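PDB 1UZ5: 402AA LONG hypothetical molybdopterin biosynthesis MOEA protein from Pyrococcus horikoshii, which probably catalyses the insertion of molybdate into adenylyl-molybdopterin, with release of AMP, a step in molybdenum cofactor biosynthesis. Local coordinates for residues A[42-48]-A[167-172]; A[60-65]-A[93-98]; A[74-79]-A[125-130]. One frame throughout, in Å; residues are numbered along the deposited sequence.

Interaction 1 of 3, residues A[42-48]-A[167-172]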
ATOM      1  N   ILE A  42      -3.898  10.637   8.800  1.00 22.82           N
ATOM      2  CA  ILE A  42      -3.250  11.945   8.813  1.00 22.33           C
ATOM      3  C   ILE A  42      -4.266  12.938   8.261  1.00 26.82           C
ATOM      4  O   ILE A  42      -4.794  12.751   7.165  1.00 24.77           O
ATOM      5  CB  ILE A  42      -1.998  11.984   7.922  1.00 26.32           C
ATOM      6  CG1 ILE A  42      -1.013  10.901   8.364  1.00 29.03           C
ATOM      7  CG2 ILE A  42      -1.345  13.361   8.011  1.00 23.99           C
ATOM      8  CD1 ILE A  42       0.212  10.793   7.484  1.00 23.83           C
ATOM      9  N   TYR A  43      -4.531  13.990   9.026  1.00 23.57           N
ATOM     10  CA  TYR A  43      -5.498  15.008   8.627  1.00 23.58           C
ATOM     11  C   TYR A  43      -4.762  16.305   8.296  1.00 19.54           C
ATOM     12  O   TYR A  43      -3.743  16.620   8.909  1.00 22.28           O
ATOM     13  CB  TYR A  43      -6.493  15.218   9.769  1.00 23.00           C
ATOM     14  CG  TYR A  43      -7.279  13.968  10.122  1.00 19.26           C
ATOM     15  CD1 TYR A  43      -8.466  13.656   9.457  1.00 16.12           C
ATOM     16  CD2 TYR A  43      -6.825  13.092  11.107  1.00 20.68           C
ATOM     17  CE1 TYR A  43      -9.183  12.500   9.765  1.00 29.76           C
ATOM     18  CE2 TYR A  43      -7.536  11.927  11.420  1.00 27.05           C
ATOM     19  CZ  TYR A  43      -8.709  11.641  10.746  1.00 29.35           C
ATOM     20  OH  TYR A  43      -9.411  10.496  11.045  1.00 29.99           O
ATOM     21  N   SER A  44      -5.264  17.061   7.329  1.00 24.35           N
ATOM     22  CA  SER A  44      -4.581  18.296   6.958  1.00 25.49           C
ATOM     23  C   SER A  44      -4.456  19.246   8.135  1.00 24.46           C
ATOM     24  O   SER A  44      -5.447  19.559   8.791  1.00 28.07           O
ATOM     25  CB  SER A  44      -5.309  19.013   5.826  1.00 23.73           C
ATOM     26  OG  SER A  44      -4.555  20.146   5.420  1.00 22.24           O
ATOM     27  N   PRO A  45      -3.230  19.710   8.421  1.00 23.16           N
ATOM     28  CA  PRO A  45      -2.962  20.635   9.521  1.00 26.72           C
ATOM     29  C   PRO A  45      -3.221  22.089   9.116  1.00 25.49           C
ATOM     30  O   PRO A  45      -3.162  22.986   9.950  1.00 24.62           O
ATOM     31  CB  PRO A  45      -1.491  20.384   9.817  1.00 26.17           C
ATOM     32  CG  PRO A  45      -0.941  20.167   8.444  1.00 22.78           C
ATOM     33  CD  PRO A  45      -1.968  19.260   7.804  1.00 20.93           C
ATOM     34  N   ILE A  46      -3.495  22.323   7.838  1.00 23.45           N
ATOM     35  CA  ILE A  46      -3.749  23.685   7.368  1.00 25.71           C
ATOM     36  C   ILE A  46      -4.815  23.722   6.288  1.00 31.80           C
ATOM     37  O   ILE A  46      -5.168  22.690   5.707  1.00 20.34           O
ATOM     38  CB  ILE A  46      -2.491  24.327   6.738  1.00 25.62           C
ATOM     39  CG1 ILE A  46      -2.059  23.504   5.521  1.00 28.81           C
ATOM     40  CG2 ILE A  46      -1.371  24.428   7.760  1.00 29.16           C
ATOM     41  CD1 ILE A  46      -1.059  24.204   4.623  1.00 25.94           C
ATOM     42  N   ASP A  47      -5.326  24.926   6.034  1.00 24.21           N
ATOM     43  CA  ASP A  47      -6.304  25.149   4.982  1.00 24.14           C
ATOM     44  C   ASP A  47      -5.495  25.322   3.700  1.00 19.25           C
ATOM     45  O   ASP A  47      -4.404  25.888   3.726  1.00 19.00           O
ATOM     46  CB  ASP A  47      -7.088  26.449   5.209  1.00 25.68           C
ATOM     47  CG  ASP A  47      -8.206  26.305   6.221  1.00 29.81           C
ATOM     48  OD1 ASP A  47      -9.094  25.442   6.021  1.00 29.94           O
ATOM     49  OD2 ASP A  47      -8.203  27.072   7.208  1.00 39.20           O
ATOM     50  N   VAL A  48      -6.048  24.855   2.586  1.00 21.57           N
ATOM     51  CA  VAL A  48      -5.410  24.984   1.291  1.00 19.36           C
ATOM     52  C   VAL A  48      -6.427  25.558   0.312  1.00 19.62           C
ATOM     53  O   VAL A  48      -7.478  24.963   0.095  1.00 26.45           O
ATOM     54  CB  VAL A  48      -4.955  23.615   0.738  1.00 30.50           C
ATOM     55  CG1 VAL A  48      -4.246  23.820  -0.588  1.00 23.66           C
ATOM     56  CG2 VAL A  48      -4.055  22.904   1.747  1.00 23.25           C
ATOM     57  N   LEU A 167       1.486  15.352   1.504  1.00 23.94           N
ATOM     58  CA  LEU A 167       1.921  15.679   2.854  1.00 23.97           C
ATOM     59  C   LEU A 167       2.844  16.887   2.806  1.00 27.68           C
ATOM     60  O   LEU A 167       2.754  17.775   3.651  1.00 24.61           O
ATOM     61  CB  LEU A 167       2.617  14.479   3.508  1.00 23.13           C
ATOM     62  CG  LEU A 167       1.667  13.306   3.793  1.00 27.97           C
ATOM     63  CD1 LEU A 167       2.449  12.109   4.324  1.00 27.08           C
ATOM     64  CD2 LEU A 167       0.604  13.736   4.799  1.00 23.75           C
ATOM     65  N   SER A 168       3.726  16.927   1.813  1.00 20.84           N
ATOM     66  CA  SER A 168       4.634  18.058   1.668  1.00 24.80           C
ATOM     67  C   SER A 168       3.819  19.337   1.439  1.00 24.02           C
ATOM     68  O   SER A 168       4.108  20.381   2.013  1.00 20.57           O
ATOM     69  CB  SER A 168       5.566  17.843   0.475  1.00 23.08           C
ATOM     70  OG  SER A 168       6.359  19.000   0.233  1.00 30.63           O
ATOM     71  N   ALA A 169       2.804  19.230   0.589  1.00 21.61           N
ATOM     72  CA  ALA A 169       1.938  20.353   0.242  1.00 25.21           C
ATOM     73  C   ALA A 169       1.280  21.013   1.457  1.00 28.88           C
ATOM     74  O   ALA A 169       0.929  22.190   1.410  1.00 25.83           O
ATOM     75  CB  ALA A 169       0.877  19.896  -0.749  1.00 22.82           C
ATOM     76  N   VAL A 170       1.111  20.267   2.545  1.00 23.44           N
ATOM     77  CA  VAL A 170       0.502  20.840   3.734  1.00 19.96           C
ATOM     78  C   VAL A 170       1.514  21.125   4.846  1.00 26.43           C
ATOM     79  O   VAL A 170       1.135  21.340   5.993  1.00 23.16           O
ATOM     80  CB  VAL A 170      -0.643  19.955   4.266  1.00 20.80           C
ATOM     81  CG1 VAL A 170      -1.740  19.862   3.215  1.00 19.75           C
ATOM     82  CG2 VAL A 170      -0.125  18.565   4.625  1.00 23.20           C
ATOM     83  N   GLY A 171       2.799  21.130   4.497  1.00 20.66           N
ATOM     84  CA  GLY A 171       3.835  21.434   5.477  1.00 29.01           C
ATOM     85  C   GLY A 171       4.341  20.308   6.363  1.00 32.92           C
ATOM     86  O   GLY A 171       5.154  20.535   7.259  1.00 24.54           O
ATOM     87  N   ILE A 172       3.870  19.092   6.120  1.00 27.78           N
ATOM     88  CA  ILE A 172       4.296  17.940   6.912  1.00 22.96           C
ATOM     89  C   ILE A 172       5.674  17.464   6.438  1.00 26.23           C
ATOM     90  O   ILE A 172       5.861  17.156   5.260  1.00 26.46           O
ATOM     91  CB  ILE A 172       3.255  16.794   6.784  1.00 24.84           C
ATOM     92  CG1 ILE A 172       1.971  17.190   7.521  1.00 17.31           C
ATOM     93  CG2 ILE A 172       3.813  15.486   7.359  1.00 20.99           C
ATOM     94  CD1 ILE A 172       0.804  16.277   7.265  1.00 23.25           C
TER
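The carbonyl oxygen of Leu167 is held by two backbone amides, those of Val170 and Ile172, which approach it from opposite faces of its plane; Ile172 N lies 3.0 Å from Leu167 O. With Gly171 N bonded to Ser168 O, this is a Schellman motif, and Gly171, at positive phi, supplies the residue that ends helix 161-169. Val170 and Ile172, on either side of Gly171 in the sequence, both point toward segment 42-48. Val170 is the hub. One methyl, CG1, set anti to its own carbonyl carbon (chi1 -62°), lies 3.6 Å from Ser44 OG and also meets Val48 CG2. The other, CG2, lies 3.7 Å from Pro45 CD, the two side chains crossing at about a right angle. Beside them, Ile46 CD1 comes within 3.8 Å of Val170 CA. Farther along, Ile42 CG2 touches two methyl ends, Ile172 CD1 at 3.7 Å and Leu167 CD2 at 3.8 Å. Ser44 OG donates a short bond of 2.6 Å to Ile46 O, in the carbonyl plane on a lone pair. No hydrogen bond crosses between the segments: the helix end meets strand 42-43 and its following loop through branched aliphatic groups and a proline.

Interaction 2 of 3, residues A[60-65]-A[93-98]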
ATOM      1  N   ALA A  60      -7.797  43.809  -7.125  1.00 21.30           N
ATOM      2  CA  ALA A  60      -8.491  43.390  -5.923  1.00 22.90           C
ATOM      3  C   ALA A  60      -9.349  44.573  -5.518  1.00 23.10           C
ATOM      4  O   ALA A  60      -8.865  45.703  -5.466  1.00 21.23           O
ATOM      5  CB  ALA A  60      -7.491  43.072  -4.813  1.00 14.91           C
ATOM      6  N   VAL A  61     -10.614  44.308  -5.219  1.00 21.69           N
ATOM      7  CA  VAL A  61     -11.537  45.368  -4.830  1.00 24.63           C
ATOM      8  C   VAL A  61     -12.482  44.899  -3.739  1.00 18.78           C
ATOM      9  O   VAL A  61     -12.536  43.718  -3.411  1.00 21.98           O
ATOM     10  CB  VAL A  61     -12.438  45.801  -6.016  1.00 24.37           C
ATOM     11  CG1 VAL A  61     -11.592  46.182  -7.217  1.00 20.36           C
ATOM     12  CG2 VAL A  61     -13.404  44.662  -6.376  1.00 23.07           C
ATOM     13  N   ARG A  62     -13.209  45.850  -3.170  1.00 21.99           N
ATOM     14  CA  ARG A  62     -14.235  45.544  -2.184  1.00 24.69           C
ATOM     15  C   ARG A  62     -15.437  45.484  -3.133  1.00 23.62           C
ATOM     16  O   ARG A  62     -15.818  46.499  -3.710  1.00 25.94           O
ATOM     17  CB  ARG A  62     -14.373  46.699  -1.194  1.00 26.29           C
ATOM     18  CG  ARG A  62     -13.125  46.918  -0.370  1.00 28.35           C
ATOM     19  CD  ARG A  62     -13.102  48.272   0.320  1.00 39.85           C
ATOM     20  NE  ARG A  62     -14.340  48.563   1.031  1.00 39.33           N
ATOM     21  CZ  ARG A  62     -14.394  49.143   2.226  1.00 55.46           C
ATOM     22  NH1 ARG A  62     -13.276  49.492   2.853  1.00 46.55           N
ATOM     23  NH2 ARG A  62     -15.567  49.374   2.796  1.00 44.06           N
ATOM     24  N   ALA A  63     -16.002  44.299  -3.330  1.00 19.33           N
ATOM     25  CA  ALA A  63     -17.121  44.133  -4.265  1.00 24.45           C
ATOM     26  C   ALA A  63     -18.226  45.189  -4.143  1.00 32.09           C
ATOM     27  O   ALA A  63     -18.730  45.691  -5.150  1.00 29.49           O
ATOM     28  CB  ALA A  63     -17.711  42.739  -4.121  1.00 22.31           C
ATOM     29  N   GLU A  64     -18.591  45.522  -2.911  1.00 32.64           N
ATOM     30  CA  GLU A  64     -19.630  46.508  -2.636  1.00 36.74           C
ATOM     31  C   GLU A  64     -19.389  47.864  -3.305  1.00 41.96           C
ATOM     32  O   GLU A  64     -20.342  48.557  -3.658  1.00 38.73           O
ATOM     33  CB  GLU A  64     -19.754  46.709  -1.126  1.00 45.85           C
ATOM     34  CG  GLU A  64     -18.475  47.241  -0.486  1.00 68.28           C
ATOM     35  CD  GLU A  64     -18.429  47.014   1.011  1.00 79.48           C
ATOM     36  OE1 GLU A  64     -19.306  47.543   1.725  1.00 86.10           O
ATOM     37  OE2 GLU A  64     -17.511  46.302   1.472  1.00 85.69           O
ATOM     38  N   ASP A  65     -18.124  48.249  -3.471  1.00 32.23           N
ATOM     39  CA  ASP A  65     -17.806  49.532  -4.095  1.00 29.92           C
ATOM     40  C   ASP A  65     -18.128  49.552  -5.586  1.00 27.68           C
ATOM     41  O   ASP A  65     -18.051  50.600  -6.230  1.00 31.50           O
ATOM     42  CB  ASP A  65     -16.323  49.877  -3.921  1.00 31.81           C
ATOM     43  CG  ASP A  65     -15.942  50.155  -2.481  1.00 44.72           C
ATOM     44  OD1 ASP A  65     -16.845  50.285  -1.627  1.00 39.34           O
ATOM     45  OD2 ASP A  65     -14.725  50.252  -2.207  1.00 34.33           O
ATOM     46  N   LEU A  93      -7.731  47.939   1.878  1.00 15.15           N
ATOM     47  CA  LEU A  93      -8.445  48.813   0.956  1.00 26.71           C
ATOM     48  C   LEU A  93      -9.563  49.586   1.648  1.00 23.27           C
ATOM     49  O   LEU A  93     -10.340  49.014   2.406  1.00 23.40           O
ATOM     50  CB  LEU A  93      -9.061  47.996  -0.182  1.00 20.90           C
ATOM     51  CG  LEU A  93      -8.155  47.119  -1.051  1.00 23.37           C
ATOM     52  CD1 LEU A  93      -9.014  46.360  -2.048  1.00 17.91           C
ATOM     53  CD2 LEU A  93      -7.122  47.973  -1.769  1.00 14.64           C
ATOM     54  N   GLY A  94      -9.627  50.886   1.383  1.00 29.23           N
ATOM     55  CA  GLY A  94     -10.682  51.715   1.942  1.00 27.15           C
ATOM     56  C   GLY A  94     -11.748  51.816   0.863  1.00 28.79           C
ATOM     57  O   GLY A  94     -11.536  51.326  -0.250  1.00 20.20           O
ATOM     58  N   LYS A  95     -12.889  52.431   1.154  1.00 30.81           N
ATOM     59  CA  LYS A  95     -13.926  52.534   0.125  1.00 30.55           C
ATOM     60  C   LYS A  95     -13.387  53.330  -1.058  1.00 18.84           C
ATOM     61  O   LYS A  95     -12.735  54.356  -0.882  1.00 29.69           O
ATOM     62  CB  LYS A  95     -15.194  53.203   0.675  1.00 42.32           C
ATOM     63  CG  LYS A  95     -15.092  54.703   0.885  1.00 57.42           C
ATOM     64  CD  LYS A  95     -16.445  55.299   1.280  1.00 64.29           C
ATOM     65  CE  LYS A  95     -17.499  55.065   0.201  1.00 63.61           C
ATOM     66  NZ  LYS A  95     -18.822  55.643   0.567  1.00 69.16           N
ATOM     67  N   GLY A  96     -13.650  52.838  -2.264  1.00 23.87           N
ATOM     68  CA  GLY A  96     -13.177  53.514  -3.458  1.00 27.83           C
ATOM     69  C   GLY A  96     -11.712  53.250  -3.763  1.00 32.34           C
ATOM     70  O   GLY A  96     -11.097  53.987  -4.533  1.00 29.74           O
ATOM     71  N   GLU A  97     -11.148  52.197  -3.175  1.00 29.48           N
ATOM     72  CA  GLU A  97      -9.739  51.873  -3.395  1.00 26.88           C
ATOM     73  C   GLU A  97      -9.537  50.455  -3.909  1.00 23.65           C
ATOM     74  O   GLU A  97     -10.284  49.549  -3.553  1.00 20.54           O
ATOM     75  CB  GLU A  97      -8.948  52.085  -2.098  1.00 26.68           C
ATOM     76  CG  GLU A  97      -8.777  53.557  -1.736  1.00 28.72           C
ATOM     77  CD  GLU A  97      -8.139  53.760  -0.378  1.00 36.11           C
ATOM     78  OE1 GLU A  97      -7.716  54.899  -0.080  1.00 36.86           O
ATOM     79  OE2 GLU A  97      -8.066  52.788   0.399  1.00 36.00           O
ATOM     80  N   ALA A  98      -8.519  50.278  -4.750  1.00 17.60           N
ATOM     81  CA  ALA A  98      -8.208  48.982  -5.339  1.00 21.69           C
ATOM     82  C   ALA A  98      -6.694  48.728  -5.339  1.00 22.99           C
ATOM     83  O   ALA A  98      -5.901  49.623  -5.057  1.00 21.75           O
ATOM     84  CB  ALA A  98      -8.732  48.926  -6.765  1.00 18.80           C
TER
HETATM   85  O   HOH W   1     -12.928  48.741  -3.743  1.00 23.91           O
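Arg62 leaves its backbone with CG anti to the carbonyl carbon (chi1 -64°) and then bends at chi3 (49°), which swings the guanidinium against the turn Gly94 to Glu97, while Asp65, with a similar first torsion, meets the same turn through its carboxylate. Arg62 NH1 donates to Leu93 O over 3.0 Å, with that oxygen almost in the guanidinium plane, and Lys95 N lies over one face of the group. Asp65 OD2 takes the amide of Gly96 at 2.8 Å, the N-H coming from well above the carboxylate plane. A water donates to the same oxygen and to Glu97 O and accepts from Arg62 N, so it stitches both segments together. Arg62 NE and Asp65 OD2, 3.7 Å apart, form a long salt bridge of charges alone, since no N-H points at the oxygen. Within the type II turn, Gly94 N bonds Glu97 OE2 at 2.7 Å. Nearer the strands the contact turns apolar, with Val61 CG1 4.0 Å from Ala98 CB and Leu93 CD1 close to Val61 CA. Strands 58-61 and 97-101 are antiparallel neighbours in the mixed sheet, flanked by strand 113-116 beyond the first and strand 75-83 beyond the second.

Interaction 3 of 3, residues A[74-79]-A[125-130]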
ATOM      1  N   PRO A  74     -19.700  54.038 -15.235  1.00 48.36           N
ATOM      2  CA  PRO A  74     -18.713  53.162 -14.601  1.00 46.25           C
ATOM      3  C   PRO A  74     -18.244  53.711 -13.264  1.00 43.42           C
ATOM      4  O   PRO A  74     -18.266  54.919 -13.041  1.00 38.76           O
ATOM      5  CB  PRO A  74     -17.586  53.126 -15.620  1.00 45.03           C
ATOM      6  CG  PRO A  74     -17.638  54.508 -16.205  1.00 47.90           C
ATOM      7  CD  PRO A  74     -19.126  54.709 -16.415  1.00 43.38           C
ATOM      8  N   VAL A  75     -17.829  52.816 -12.374  1.00 36.43           N
ATOM      9  CA  VAL A  75     -17.324  53.222 -11.069  1.00 27.90           C
ATOM     10  C   VAL A  75     -15.827  53.456 -11.208  1.00 27.95           C
ATOM     11  O   VAL A  75     -15.135  52.712 -11.905  1.00 35.71           O
ATOM     12  CB  VAL A  75     -17.552  52.126  -9.998  1.00 34.34           C
ATOM     13  CG1 VAL A  75     -16.789  52.476  -8.722  1.00 29.92           C
ATOM     14  CG2 VAL A  75     -19.032  51.993  -9.701  1.00 40.61           C
ATOM     15  N   ARG A  76     -15.326  54.485 -10.540  1.00 28.77           N
ATOM     16  CA  ARG A  76     -13.911  54.795 -10.607  1.00 35.34           C
ATOM     17  C   ARG A  76     -13.260  54.474  -9.263  1.00 35.55           C
ATOM     18  O   ARG A  76     -13.688  54.975  -8.224  1.00 35.44           O
ATOM     19  CB  ARG A  76     -13.708  56.275 -10.935  1.00 37.38           C
ATOM     20  CG  ARG A  76     -12.291  56.622 -11.339  1.00 54.44           C
ATOM     21  CD  ARG A  76     -11.878  57.992 -10.833  1.00 64.57           C
ATOM     22  NE  ARG A  76     -12.673  59.077 -11.394  1.00 75.66           N
ATOM     23  CZ  ARG A  76     -12.541  60.350 -11.036  1.00 88.05           C
ATOM     24  NH1 ARG A  76     -11.646  60.691 -10.118  1.00 90.08           N
ATOM     25  NH2 ARG A  76     -13.299  61.284 -11.595  1.00 96.44           N
ATOM     26  N   LEU A  77     -12.229  53.633  -9.291  1.00 32.67           N
ATOM     27  CA  LEU A  77     -11.512  53.266  -8.076  1.00 31.42           C
ATOM     28  C   LEU A  77     -10.050  53.689  -8.191  1.00 24.41           C
ATOM     29  O   LEU A  77      -9.464  53.631  -9.267  1.00 30.57           O
ATOM     30  CB  LEU A  77     -11.597  51.753  -7.842  1.00 27.05           C
ATOM     31  CG  LEU A  77     -12.988  51.120  -7.731  1.00 31.35           C
ATOM     32  CD1 LEU A  77     -12.844  49.633  -7.465  1.00 28.52           C
ATOM     33  CD2 LEU A  77     -13.783  51.781  -6.612  1.00 22.07           C
ATOM     34  N   LYS A  78      -9.471  54.117  -7.076  1.00 28.04           N
ATOM     35  CA  LYS A  78      -8.080  54.540  -7.056  1.00 30.95           C
ATOM     36  C   LYS A  78      -7.180  53.349  -6.704  1.00 26.26           C
ATOM     37  O   LYS A  78      -7.419  52.663  -5.708  1.00 25.01           O
ATOM     38  CB  LYS A  78      -7.902  55.657  -6.024  1.00 36.20           C
ATOM     39  CG  LYS A  78      -6.544  56.339  -6.054  1.00 49.40           C
ATOM     40  CD  LYS A  78      -6.481  57.452  -5.019  1.00 61.31           C
ATOM     41  CE  LYS A  78      -5.116  58.125  -5.004  1.00 74.10           C
ATOM     42  NZ  LYS A  78      -5.019  59.182  -3.954  1.00 74.96           N
ATOM     43  N   VAL A  79      -6.163  53.100  -7.526  1.00 29.44           N
ATOM     44  CA  VAL A  79      -5.227  51.993  -7.289  1.00 22.33           C
ATOM     45  C   VAL A  79      -4.176  52.482  -6.308  1.00 23.60           C
ATOM     46  O   VAL A  79      -3.325  53.295  -6.652  1.00 25.68           O
ATOM     47  CB  VAL A  79      -4.563  51.549  -8.602  1.00 24.16           C
ATOM     48  CG1 VAL A  79      -3.616  50.365  -8.355  1.00 24.54           C
ATOM     49  CG2 VAL A  79      -5.637  51.157  -9.594  1.00 22.10           C
ATOM     50  N   GLY A 125      -3.685  56.405 -12.803  1.00 53.55           N
ATOM     51  CA  GLY A 125      -3.532  55.691 -11.544  1.00 45.14           C
ATOM     52  C   GLY A 125      -4.860  55.298 -10.920  1.00 44.35           C
ATOM     53  O   GLY A 125      -4.980  55.170  -9.698  1.00 37.33           O
ATOM     54  N   GLU A 126      -5.864  55.112 -11.769  1.00 32.65           N
ATOM     55  CA  GLU A 126      -7.196  54.725 -11.325  1.00 31.93           C
ATOM     56  C   GLU A 126      -7.762  53.757 -12.339  1.00 25.78           C
ATOM     57  O   GLU A 126      -7.200  53.588 -13.416  1.00 33.53           O
ATOM     58  CB  GLU A 126      -8.110  55.948 -11.225  1.00 34.09           C
ATOM     59  CG  GLU A 126      -7.606  57.003 -10.267  1.00 47.55           C
ATOM     60  CD  GLU A 126      -8.714  57.892  -9.761  1.00 58.00           C
ATOM     61  OE1 GLU A 126      -9.633  57.363  -9.102  1.00 66.11           O
ATOM     62  OE2 GLU A 126      -8.671  59.112 -10.021  1.00 73.76           O
ATOM     63  N   ILE A 127      -8.866  53.107 -11.998  1.00 25.76           N
ATOM     64  CA  ILE A 127      -9.469  52.173 -12.929  1.00 28.28           C
ATOM     65  C   ILE A 127     -10.976  52.387 -13.017  1.00 27.52           C
ATOM     66  O   ILE A 127     -11.607  52.829 -12.055  1.00 29.20           O
ATOM     67  CB  ILE A 127      -9.184  50.702 -12.524  1.00 27.49           C
ATOM     68  CG1 ILE A 127      -9.757  50.412 -11.138  1.00 26.42           C
ATOM     69  CG2 ILE A 127      -7.682  50.443 -12.530  1.00 38.05           C
ATOM     70  CD1 ILE A 127      -9.634  48.938 -10.721  1.00 27.66           C
ATOM     71  N   LEU A 128     -11.541  52.080 -14.181  1.00 28.78           N
ATOM     72  CA  LEU A 128     -12.975  52.223 -14.397  1.00 32.24           C
ATOM     73  C   LEU A 128     -13.604  50.841 -14.492  1.00 24.79           C
ATOM     74  O   LEU A 128     -13.131  49.982 -15.237  1.00 28.11           O
ATOM     75  CB  LEU A 128     -13.251  53.009 -15.684  1.00 35.05           C
ATOM     76  CG  LEU A 128     -12.818  54.477 -15.717  1.00 42.60           C
ATOM     77  CD1 LEU A 128     -13.105  55.054 -17.095  1.00 42.95           C
ATOM     78  CD2 LEU A 128     -13.557  55.263 -14.646  1.00 39.32           C
ATOM     79  N   ILE A 129     -14.672  50.644 -13.729  1.00 25.61           N
ATOM     80  CA  ILE A 129     -15.388  49.378 -13.686  1.00 33.97           C
ATOM     81  C   ILE A 129     -16.792  49.601 -14.241  1.00 35.74           C
ATOM     82  O   ILE A 129     -17.511  50.492 -13.786  1.00 31.50           O
ATOM     83  CB  ILE A 129     -15.456  48.859 -12.236  1.00 32.49           C
ATOM     84  CG1 ILE A 129     -14.028  48.716 -11.691  1.00 41.69           C
ATOM     85  CG2 ILE A 129     -16.195  47.529 -12.181  1.00 30.13           C
ATOM     86  CD1 ILE A 129     -13.951  48.315 -10.240  1.00 54.70           C
ATOM     87  N   TYR A 130     -17.172  48.781 -15.216  1.00 35.20           N
ATOM     88  CA  TYR A 130     -18.465  48.906 -15.889  1.00 42.78           C
ATOM     89  C   TYR A 130     -19.485  47.842 -15.499  1.00 44.95           C
ATOM     90  O   TYR A 130     -20.652  47.917 -15.891  1.00 39.88           O
ATOM     91  CB  TYR A 130     -18.245  48.850 -17.405  1.00 40.57           C
ATOM     92  CG  TYR A 130     -17.274  49.888 -17.924  1.00 40.33           C
ATOM     93  CD1 TYR A 130     -17.697  51.185 -18.210  1.00 48.56           C
ATOM     94  CD2 TYR A 130     -15.923  49.582 -18.102  1.00 45.42           C
ATOM     95  CE1 TYR A 130     -16.800  52.155 -18.660  1.00 49.42           C
ATOM     96  CE2 TYR A 130     -15.016  50.548 -18.551  1.00 48.54           C
ATOM     97  CZ  TYR A 130     -15.465  51.831 -18.827  1.00 46.87           C
ATOM     98  OH  TYR A 130     -14.582  52.790 -19.265  1.00 63.06           O
TER
HETATM   99  O   HOH W   2      -3.662  56.436  -7.779  1.00 52.36           O
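Arg76 and Glu126 meet on one face of an antiparallel strand pair, their side chains crossing at a slant and the guanidinium and carboxylate planes turned 77° apart. That steep tilt rules out a flat, two-pronged pairing: Arg76 NH1 makes a salt bridge to Glu126 OE2 at 3.4 Å that includes a weak hydrogen bond, and the other carboxylate oxygen lies against the aliphatic part of the arginine. Arg76 gets there with CG anti to the backbone N (chi1 -167°) and a chain bent at chi2 and chi3. On the same face Leu128 CD2 packs 3.8 Å from Arg76 CG, covering the arginine stem. With an alanine in place of Glu126, the Arg76 guanidinium would probably be left without this opposite charge and be freer to turn. Leu77 and Ile129 meet on the opposite face, their CD1 methyls 3.3 Å apart, tighter than usual van der Waals contact. Val79 and Ile127 cross there at about a right angle, with CG2 to CG2 at 3.6 Å. At one end Pro74 and the Tyr130 side chain run side by side in the same direction, Pro74 CG 3.5 Å from Tyr130 CE1. Between the two faces, Val75 with Ile129 and Leu77 with Ile127 are hydrogen-bonded pairs, each joined by two backbone bonds; the shortest runs from Val75 N to Ile129 O, 2.7 Å. Val79 N adds a longer bond to Gly125 O, at the turn from strand 120-123 into strand 126-129. The ladder therefore carries most of the directional bonding, while the two faces differ in character: charges and aliphatic stems on the Arg76 face, and on the Leu77 face branched carbon side chains that also meet Tyr59 and Val61 of strand 58-61.

In the fold
Read from the N terminus, the chain enters interaction 1 at 42-48 and closes that loop only at 167-172, so the other two contacts are nested inside it. Within the loop, 60-65 opens interaction 2 and 74-79 opens interaction 3; 93-98 closes the former before 125-130 closes the latter, so the two cross. Both belong to the same mixed sheet, where Lys78 probably exchanges backbone hydrogen bonds with Gly96 and Ala98. Their centres are about 10 Å apart. Interaction 1 lies apart, its centre about 32 Å from that of interaction 2, and joins the short strand 42-43 to the end of helix 161-169.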